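Local coordinates for protein porin (Acinetobacter baumannii AB307-0294, PDB 5DL7) that forms an outer-membrane beta-barrel that probably serves as a channel for small molecules, possibly including vanillate and antibiotics, at residues A[185-190]-A[399-404]; A[363-368]-A[391-396]. One frame throughout, in Å; residues are numbered along the deposited sequence.

Contact 1. Residues A[185-190]-A[399-404]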
ATOM      1  N   ILE A 185      -2.747  -2.250  15.638  1.00 21.51           N
ATOM      2  CA  ILE A 185      -2.923  -0.810  15.386  1.00 20.23           C
ATOM      3  C   ILE A 185      -3.939  -0.267  16.408  1.00 20.79           C
ATOM      4  O   ILE A 185      -5.064  -0.861  16.466  1.00 21.43           O
ATOM      5  CB  ILE A 185      -3.388  -0.595  13.959  1.00 23.18           C
ATOM      6  CG1 ILE A 185      -2.229  -1.036  13.030  1.00 24.67           C
ATOM      7  CG2 ILE A 185      -3.750   0.841  13.708  1.00 24.04           C
ATOM      8  CD1 ILE A 185      -2.727  -1.320  11.710  1.00 30.93           C
ATOM      9  N   ASN A 186      -3.586   0.749  17.192  1.00 20.37           N
ATOM     10  CA  ASN A 186      -4.568   1.248  18.154  1.00 20.80           C
ATOM     11  C   ASN A 186      -5.150   0.199  19.053  1.00 21.53           C
ATOM     12  O   ASN A 186      -6.296   0.314  19.510  1.00 21.61           O
ATOM     13  CB  ASN A 186      -5.716   2.048  17.512  1.00 21.19           C
ATOM     14  CG  ASN A 186      -5.218   3.197  16.627  1.00 22.54           C
ATOM     15  OD1 ASN A 186      -4.126   3.752  16.833  1.00 23.29           O
ATOM     16  ND2 ASN A 186      -5.967   3.524  15.584  1.00 21.83           N
ATOM     17  N   HIS A 187      -4.286  -0.771  19.462  1.00 19.44           N
ATOM     18  CA  HIS A 187      -4.734  -1.864  20.321  1.00 19.86           C
ATOM     19  C   HIS A 187      -6.042  -2.511  19.855  1.00 18.90           C
ATOM     20  O   HIS A 187      -6.844  -2.949  20.755  1.00 19.83           O
ATOM     21  CB  HIS A 187      -4.856  -1.392  21.736  1.00 22.17           C
ATOM     22  CG  HIS A 187      -3.625  -0.759  22.308  1.00 23.58           C
ATOM     23  ND1 HIS A 187      -2.589  -1.529  22.702  1.00 27.78           N
ATOM     24  CD2 HIS A 187      -3.164   0.557  22.390  1.00 25.61           C
ATOM     25  CE1 HIS A 187      -1.556  -0.790  23.114  1.00 27.38           C
ATOM     26  NE2 HIS A 187      -1.883   0.484  22.916  1.00 28.60           N
ATOM     27  N   ARG A 188      -6.168  -2.686  18.586  1.00 19.01           N
ATOM     28  CA  ARG A 188      -7.366  -3.239  17.924  1.00 21.07           C
ATOM     29  C   ARG A 188      -7.691  -4.675  18.347  1.00 22.62           C
ATOM     30  O   ARG A 188      -8.862  -5.094  18.582  1.00 21.09           O
ATOM     31  CB  ARG A 188      -7.184  -3.122  16.432  1.00 23.34           C
ATOM     32  CG  ARG A 188      -8.289  -3.520  15.545  1.00 27.61           C
ATOM     33  CD  ARG A 188      -7.943  -3.054  14.105  1.00 26.26           C
ATOM     34  NE  ARG A 188      -7.863  -1.623  14.001  1.00 24.68           N
ATOM     35  CZ  ARG A 188      -7.427  -0.879  12.948  1.00 27.78           C
ATOM     36  NH1 ARG A 188      -6.963  -1.499  11.889  1.00 26.66           N
ATOM     37  NH2 ARG A 188      -7.352   0.356  12.912  1.00 24.48           N
ATOM     38  N   PHE A 189      -6.601  -5.429  18.553  1.00 20.02           N
ATOM     39  CA  PHE A 189      -6.596  -6.801  18.944  1.00 20.73           C
ATOM     40  C   PHE A 189      -5.769  -7.037  20.182  1.00 24.12           C
ATOM     41  O   PHE A 189      -5.268  -6.078  20.807  1.00 24.29           O
ATOM     42  CB  PHE A 189      -6.157  -7.672  17.741  1.00 20.22           C
ATOM     43  CG  PHE A 189      -6.878  -7.436  16.478  1.00 19.73           C
ATOM     44  CD1 PHE A 189      -8.222  -7.858  16.309  1.00 19.36           C
ATOM     45  CD2 PHE A 189      -6.334  -6.702  15.475  1.00 19.12           C
ATOM     46  CE1 PHE A 189      -8.947  -7.559  15.165  1.00 19.22           C
ATOM     47  CE2 PHE A 189      -7.030  -6.463  14.274  1.00 20.09           C
ATOM     48  CZ  PHE A 189      -8.300  -6.850  14.123  1.00 19.57           C
ATOM     49  N   ASN A 190      -5.639  -8.305  20.621  1.00 21.85           N
ATOM     50  CA  ASN A 190      -4.999  -8.569  21.899  1.00 24.27           C
ATOM     51  C   ASN A 190      -3.510  -8.292  21.807  1.00 24.28           C
ATOM     52  O   ASN A 190      -2.896  -8.057  22.913  1.00 25.87           O
ATOM     53  CB  ASN A 190      -5.068 -10.052  22.314  1.00 27.92           C
ATOM     54  CG  ASN A 190      -6.483 -10.579  22.726  1.00 30.05           C
ATOM     55  OD1 ASN A 190      -7.264  -9.785  23.034  1.00 39.91           O
ATOM     56  ND2 ASN A 190      -6.580 -11.799  22.802  1.00 30.04           N
ATOM     57  N   THR A 399      -2.868   9.018  23.952  1.00 26.40           N
ATOM     58  CA  THR A 399      -1.454   9.022  23.567  1.00 29.95           C
ATOM     59  C   THR A 399      -0.761   7.677  23.416  1.00 31.89           C
ATOM     60  O   THR A 399       0.338   7.596  22.868  1.00 30.58           O
ATOM     61  CB  THR A 399      -0.602   9.958  24.548  1.00 36.23           C
ATOM     62  OG1 THR A 399      -0.659   9.367  25.792  1.00 35.62           O
ATOM     63  CG2 THR A 399      -1.204  11.291  24.515  1.00 38.24           C
ATOM     64  N   ASN A 400      -1.383   6.553  23.854  1.00 25.84           N
ATOM     65  CA  ASN A 400      -0.800   5.248  23.735  1.00 25.18           C
ATOM     66  C   ASN A 400      -1.244   4.609  22.397  1.00 23.97           C
ATOM     67  O   ASN A 400      -0.957   3.392  22.185  1.00 27.88           O
ATOM     68  CB  ASN A 400      -1.170   4.410  24.893  1.00 26.50           C
ATOM     69  CG  ASN A 400      -2.715   4.158  25.024  1.00 27.45           C
ATOM     70  OD1 ASN A 400      -3.487   5.043  24.763  1.00 28.40           O
ATOM     71  ND2 ASN A 400      -3.109   2.984  25.497  1.00 25.90           N
ATOM     72  N   MET A 401      -1.927   5.314  21.539  1.00 23.41           N
ATOM     73  CA  MET A 401      -2.434   4.752  20.258  1.00 23.26           C
ATOM     74  C   MET A 401      -1.346   4.849  19.193  1.00 23.77           C
ATOM     75  O   MET A 401      -0.257   5.404  19.434  1.00 25.35           O
ATOM     76  CB  MET A 401      -3.667   5.459  19.825  1.00 22.38           C
ATOM     77  CG  MET A 401      -4.839   5.182  20.830  1.00 23.71           C
ATOM     78  SD  MET A 401      -5.268   3.464  20.958  1.00 25.48           S
ATOM     79  CE  MET A 401      -5.979   3.490  22.642  1.00 27.80           C
ATOM     80  N   THR A 402      -1.610   4.339  17.994  1.00 22.15           N
ATOM     81  CA  THR A 402      -0.589   4.241  16.951  1.00 21.23           C
ATOM     82  C   THR A 402      -0.458   5.502  16.201  1.00 24.60           C
ATOM     83  O   THR A 402       0.648   5.844  15.763  1.00 24.13           O
ATOM     84  CB  THR A 402      -1.041   3.097  16.015  1.00 20.94           C
ATOM     85  OG1 THR A 402      -1.092   1.872  16.740  1.00 21.09           O
ATOM     86  CG2 THR A 402      -0.028   2.937  14.856  1.00 25.96           C
ATOM     87  N   PHE A 403      -1.526   6.239  15.980  1.00 21.00           N
ATOM     88  CA  PHE A 403      -1.476   7.466  15.119  1.00 23.81           C
ATOM     89  C   PHE A 403      -1.727   8.672  15.993  1.00 27.19           C
ATOM     90  O   PHE A 403      -2.666   8.668  16.851  1.00 26.65           O
ATOM     91  CB  PHE A 403      -2.484   7.358  13.993  1.00 23.13           C
ATOM     92  CG  PHE A 403      -2.238   6.168  13.094  1.00 24.30           C
ATOM     93  CD1 PHE A 403      -1.038   6.134  12.348  1.00 25.83           C
ATOM     94  CD2 PHE A 403      -3.112   5.118  13.038  1.00 24.31           C
ATOM     95  CE1 PHE A 403      -0.856   5.047  11.414  1.00 28.56           C
ATOM     96  CE2 PHE A 403      -2.873   4.051  12.192  1.00 26.12           C
ATOM     97  CZ  PHE A 403      -1.703   3.991  11.423  1.00 26.88           C
ATOM     98  N   HIS A 404      -0.940   9.710  15.783  1.00 24.70           N
ATOM     99  CA  HIS A 404      -0.951  10.918  16.581  1.00 27.32           C
ATOM    100  C   HIS A 404      -1.173  12.147  15.646  1.00 26.61           C
ATOM    101  O   HIS A 404      -0.745  12.063  14.502  1.00 25.51           O
ATOM    102  CB  HIS A 404       0.439  11.072  17.201  1.00 29.79           C
ATOM    103  CG  HIS A 404       0.779   9.923  18.095  1.00 34.87           C
ATOM    104  ND1 HIS A 404       0.603  10.009  19.438  1.00 43.07           N
ATOM    105  CD2 HIS A 404       1.366   8.732  17.866  1.00 34.49           C
ATOM    106  CE1 HIS A 404       0.913   8.854  19.998  1.00 40.92           C
ATOM    107  NE2 HIS A 404       1.292   8.029  19.043  1.00 36.56           N
TER

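Contact 2. Residues A[363-368]-A[391-396]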
ATOM      1  N   PHE A 363     -14.211   8.273  19.544  1.00 20.91           N
ATOM      2  CA  PHE A 363     -13.149   9.096  19.059  1.00 20.78           C
ATOM      3  C   PHE A 363     -13.407   9.503  17.564  1.00 24.25           C
ATOM      4  O   PHE A 363     -14.325   9.033  16.906  1.00 22.80           O
ATOM      5  CB  PHE A 363     -11.778   8.390  19.260  1.00 22.44           C
ATOM      6  CG  PHE A 363     -11.492   8.030  20.695  1.00 19.85           C
ATOM      7  CD1 PHE A 363     -11.010   9.016  21.518  1.00 21.74           C
ATOM      8  CD2 PHE A 363     -11.979   6.841  21.252  1.00 21.76           C
ATOM      9  CE1 PHE A 363     -10.752   8.881  22.861  1.00 22.74           C
ATOM     10  CE2 PHE A 363     -11.707   6.624  22.629  1.00 20.00           C
ATOM     11  CZ  PHE A 363     -11.147   7.628  23.381  1.00 20.44           C
ATOM     12  N   LYS A 364     -12.549  10.448  17.149  1.00 23.15           N
ATOM     13  CA  LYS A 364     -12.681  11.042  15.829  1.00 25.71           C
ATOM     14  C   LYS A 364     -11.323  11.381  15.300  1.00 22.53           C
ATOM     15  O   LYS A 364     -10.313  11.629  16.055  1.00 22.04           O
ATOM     16  CB  LYS A 364     -13.738  12.212  15.807  1.00 25.19           C
ATOM     17  CG  LYS A 364     -13.353  13.351  16.610  1.00 32.13           C
ATOM     18  CD  LYS A 364     -14.520  14.315  16.759  1.00 36.26           C
ATOM     19  CE  LYS A 364     -13.919  15.405  17.677  1.00 44.88           C
ATOM     20  NZ  LYS A 364     -14.872  16.427  17.919  1.00 57.86           N
ATOM     21  N   GLU A 365     -11.219  11.469  13.951  1.00 23.15           N
ATOM     22  CA  GLU A 365      -9.944  11.879  13.286  1.00 22.28           C
ATOM     23  C   GLU A 365     -10.221  12.514  11.945  1.00 24.13           C
ATOM     24  O   GLU A 365     -11.286  12.219  11.351  1.00 21.50           O
ATOM     25  CB  GLU A 365      -8.954  10.697  13.131  1.00 20.99           C
ATOM     26  CG  GLU A 365      -9.572   9.620  12.277  1.00 21.05           C
ATOM     27  CD  GLU A 365      -8.741   8.316  12.195  1.00 23.33           C
ATOM     28  OE1 GLU A 365      -7.507   8.393  12.320  1.00 24.98           O
ATOM     29  OE2 GLU A 365      -9.249   7.217  11.722  1.00 22.57           O
ATOM     30  N   ASP A 366      -9.335  13.351  11.481  1.00 21.57           N
ATOM     31  CA  ASP A 366      -9.524  13.953  10.140  1.00 23.28           C
ATOM     32  C   ASP A 366      -8.202  14.257   9.501  1.00 22.50           C
ATOM     33  O   ASP A 366      -7.181  14.431  10.180  1.00 23.76           O
ATOM     34  CB  ASP A 366     -10.531  15.062  10.072  1.00 22.73           C
ATOM     35  CG  ASP A 366     -10.118  16.399  10.675  1.00 27.47           C
ATOM     36  OD1 ASP A 366      -9.076  16.502  11.353  1.00 28.49           O
ATOM     37  OD2 ASP A 366     -10.872  17.426  10.472  1.00 28.46           O
ATOM     38  N   SER A 367      -8.220  14.294   8.186  1.00 21.78           N
ATOM     39  CA  SER A 367      -7.013  14.609   7.379  1.00 22.87           C
ATOM     40  C   SER A 367      -7.369  15.507   6.212  1.00 25.23           C
ATOM     41  O   SER A 367      -8.311  15.164   5.465  1.00 23.20           O
ATOM     42  CB  SER A 367      -6.523  13.309   6.717  1.00 24.19           C
ATOM     43  OG  SER A 367      -5.976  12.353   7.595  1.00 24.75           O
ATOM     44  N   LEU A 368      -6.569  16.512   6.043  1.00 22.50           N
ATOM     45  CA  LEU A 368      -6.562  17.340   4.790  1.00 22.30           C
ATOM     46  C   LEU A 368      -5.234  17.074   4.106  1.00 22.25           C
ATOM     47  O   LEU A 368      -4.206  17.353   4.689  1.00 23.95           O
ATOM     48  CB  LEU A 368      -6.797  18.846   5.035  1.00 24.65           C
ATOM     49  CG  LEU A 368      -6.793  19.737   3.767  1.00 27.63           C
ATOM     50  CD1 LEU A 368      -7.996  19.268   2.827  1.00 26.57           C
ATOM     51  CD2 LEU A 368      -6.963  21.135   4.295  1.00 30.34           C
ATOM     52  N   SER A 391       0.013  16.281   4.591  1.00 23.98           N
ATOM     53  CA  SER A 391      -1.166  15.852   5.311  1.00 24.42           C
ATOM     54  C   SER A 391      -1.208  16.695   6.636  1.00 26.89           C
ATOM     55  O   SER A 391      -0.280  16.644   7.398  1.00 27.93           O
ATOM     56  CB  SER A 391      -1.118  14.427   5.602  1.00 26.35           C
ATOM     57  OG  SER A 391      -1.991  14.007   6.647  1.00 27.24           O
ATOM     58  N   HIS A 392      -2.332  17.322   6.889  1.00 22.06           N
ATOM     59  CA  HIS A 392      -2.589  17.886   8.210  1.00 23.72           C
ATOM     60  C   HIS A 392      -3.637  16.891   8.795  1.00 23.48           C
ATOM     61  O   HIS A 392      -4.802  16.868   8.383  1.00 22.49           O
ATOM     62  CB  HIS A 392      -3.279  19.309   8.082  1.00 27.52           C
ATOM     63  CG  HIS A 392      -3.769  19.892   9.435  1.00 30.44           C
ATOM     64  ND1 HIS A 392      -3.049  19.821  10.592  1.00 39.94           N
ATOM     65  CD2 HIS A 392      -4.972  20.457   9.806  1.00 33.07           C
ATOM     66  CE1 HIS A 392      -3.709  20.415  11.597  1.00 36.06           C
ATOM     67  NE2 HIS A 392      -4.899  20.765  11.145  1.00 37.65           N
ATOM     68  N   TYR A 393      -3.199  16.233   9.828  1.00 22.52           N
ATOM     69  CA  TYR A 393      -3.936  15.154  10.475  1.00 22.43           C
ATOM     70  C   TYR A 393      -4.181  15.469  11.936  1.00 23.62           C
ATOM     71  O   TYR A 393      -3.270  15.867  12.701  1.00 23.69           O
ATOM     72  CB  TYR A 393      -3.132  13.829  10.327  1.00 21.74           C
ATOM     73  CG  TYR A 393      -3.798  12.704  11.092  1.00 21.77           C
ATOM     74  CD1 TYR A 393      -4.964  12.114  10.681  1.00 23.11           C
ATOM     75  CD2 TYR A 393      -3.153  12.249  12.269  1.00 22.03           C
ATOM     76  CE1 TYR A 393      -5.551  11.093  11.468  1.00 20.63           C
ATOM     77  CE2 TYR A 393      -3.764  11.254  13.049  1.00 21.84           C
ATOM     78  CZ  TYR A 393      -4.906  10.666  12.599  1.00 19.68           C
ATOM     79  OH  TYR A 393      -5.558   9.654  13.428  1.00 20.80           O
ATOM     80  N   ARG A 394      -5.451  15.297  12.367  1.00 22.34           N
ATOM     81  CA  ARG A 394      -5.744  15.482  13.785  1.00 23.45           C
ATOM     82  C   ARG A 394      -6.554  14.294  14.291  1.00 23.61           C
ATOM     83  O   ARG A 394      -7.433  13.721  13.543  1.00 22.86           O
ATOM     84  CB  ARG A 394      -6.613  16.658  13.943  1.00 25.87           C
ATOM     85  CG  ARG A 394      -6.148  17.998  13.358  1.00 29.03           C
ATOM     86  CD  ARG A 394      -7.231  19.110  13.591  1.00 32.08           C
ATOM     87  NE  ARG A 394      -8.516  18.843  12.872  1.00 32.33           N
ATOM     88  CZ  ARG A 394      -9.607  19.511  13.141  1.00 38.12           C
ATOM     89  NH1 ARG A 394     -10.747  19.264  12.588  1.00 33.59           N
ATOM     90  NH2 ARG A 394      -9.521  20.527  14.061  1.00 43.72           N
ATOM     91  N   ASN A 395      -6.356  13.989  15.564  1.00 23.18           N
ATOM     92  CA  ASN A 395      -7.308  13.086  16.207  1.00 22.99           C
ATOM     93  C   ASN A 395      -7.442  13.439  17.670  1.00 26.97           C
ATOM     94  O   ASN A 395      -6.627  14.284  18.165  1.00 25.26           O
ATOM     95  CB  ASN A 395      -6.956  11.565  16.014  1.00 23.20           C
ATOM     96  CG  ASN A 395      -5.769  11.092  16.804  1.00 24.68           C
ATOM     97  OD1 ASN A 395      -5.547  11.506  17.972  1.00 24.15           O
ATOM     98  ND2 ASN A 395      -4.967  10.261  16.199  1.00 25.88           N
ATOM     99  N   ASP A 396      -8.438  12.884  18.370  1.00 23.63           N
ATOM    100  CA  ASP A 396      -8.600  13.139  19.776  1.00 25.15           C
ATOM    101  C   ASP A 396      -8.338  11.799  20.559  1.00 24.51           C
ATOM    102  O   ASP A 396      -8.831  11.590  21.673  1.00 24.34           O
ATOM    103  CB  ASP A 396      -9.969  13.726  20.089  1.00 26.52           C
ATOM    104  CG  ASP A 396     -11.168  12.791  19.816  1.00 29.74           C
ATOM    105  OD1 ASP A 396     -10.943  11.694  19.193  1.00 24.38           O
ATOM    106  OD2 ASP A 396     -12.333  13.166  20.101  1.00 34.48           O
TER
HETATM  107  O   HOH W   1      -6.931  17.589   9.970  1.00 31.23           O
HETATM  108  O   HOH W   2      -3.693  11.792   6.305  1.00 25.90           O

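Contact 1. Residues A[185-190]-A[399-404]
Asn186 and Met401 mark the closest backbone approach, their CA atoms 4.6 Å apart, where two irregular loop segments meet without strand pairing. Asn186 and Thr402 carry the contact by exchanging side-chain to main-chain bonds. Asn186 N donates to Thr402 OG1 over 2.8 Å and almost straight, at 171°. In return Thr402 N donates to Asn186 OD1, also over 2.8 Å, and lies nearly on the line of that amide carbonyl. Thr402 OG1 sits beside its own backbone N (chi1 -62°), which sets its acceptor and its donor side by side before Asn186. The two side chains cross at about a right angle.

Met401 packs its sulfur against the backbone of Asn186, with SD 3.6 Å from Asn186 CA. The sulfur also lies at the edge of the His187 ring, in its plane, 5.0 Å from the ring centroid. His187 NE2 donates to Asn400 O over 3.1 Å. This bond is bent, 136° at the hydrogen, and its donor stands above the carbonyl plane.

On the far side of Asn186 the contact turns apolar. Ile185 CG2 meets Phe403 CE2 at 3.7 Å. Asn186 ND2 lies at the edge of the same ring, with the amide nearly perpendicular to it. Thr402 CG2 covers one ring face.

The Asn186 amide is fixed at both ends, because ND2 bonds Asn314 OD1. Arg188 NH2 bonds the same oxygen, and Arg188 NH1 forms a salt bridge with Asp311. Both segments belong to loops at what is probably the extracellular end of the barrel, as in other porins. The two reciprocal bonds set the position of Thr402 against Asn186, whereas Phe403 N is buried without a partner, so polar matching here is incomplete.

Contact 2. Residues A[363-368]-A[391-396]
Asp396, Asp366 and Arg394 bury the most surface where strand 363-368 runs antiparallel to strand 391-395, with the axes 4.7 Å apart. Asp396 lies just past the strand end and grips Lys364 twice. Its OD1 accepts Lys364 N at 2.9 Å, and its N donates to Lys364 O at 3.2 Å. The carboxylate oxygen thus takes the place of a main-chain acceptor just past the end of the strand. Asp396 OD1 also meets the edge of the Phe363 ring.

Asp366 and Arg394 form a hydrogen-bonded pair, with main-chain bonds both ways. On the face of the sheet that carries these two side chains, the guanidinium takes the carboxylate side-on. Arg394 NE donates to Asp366 OD1 at 2.8 Å, and NH1 donates to Asp366 OD2 at 2.8 Å. A bend at chi3 (-64°) turns the guanidinium so that both oxygens lie near its plane. Tyr347 OH holds OD2 as well.

The opposite face carries Glu365 and Tyr393. Tyr393 OH donates to the anti lone pair of Glu365 OE1 at 2.6 Å, and Ser310 also bonds that oxygen. The hairpin of this porin barrel is therefore clamped by charge on one face and by a buried hydroxyl-carboxylate bond on the other.

From the N terminus the chain first reaches 185-190, in the loop between strands 181-182 and 193-194. It then passes through much of the barrel wall to 363-368, turns, and returns through 391-396. Contact 2 closes this hairpin of strands 363-375 and 384-395, with 22 residues between its segments. Three residues later, 399-404 closes the much longer loop of contact 1, which spans 208 residues and encloses contact 2. The contacts touch where the hairpin ends: Asn395 ND2 probably bonds Phe403 O at 2.9 Å, and His404 O packs on Tyr393. Together they tie the loop ahead of strand 406-418 to its neighbouring hairpin and to the distant 185-190 loop.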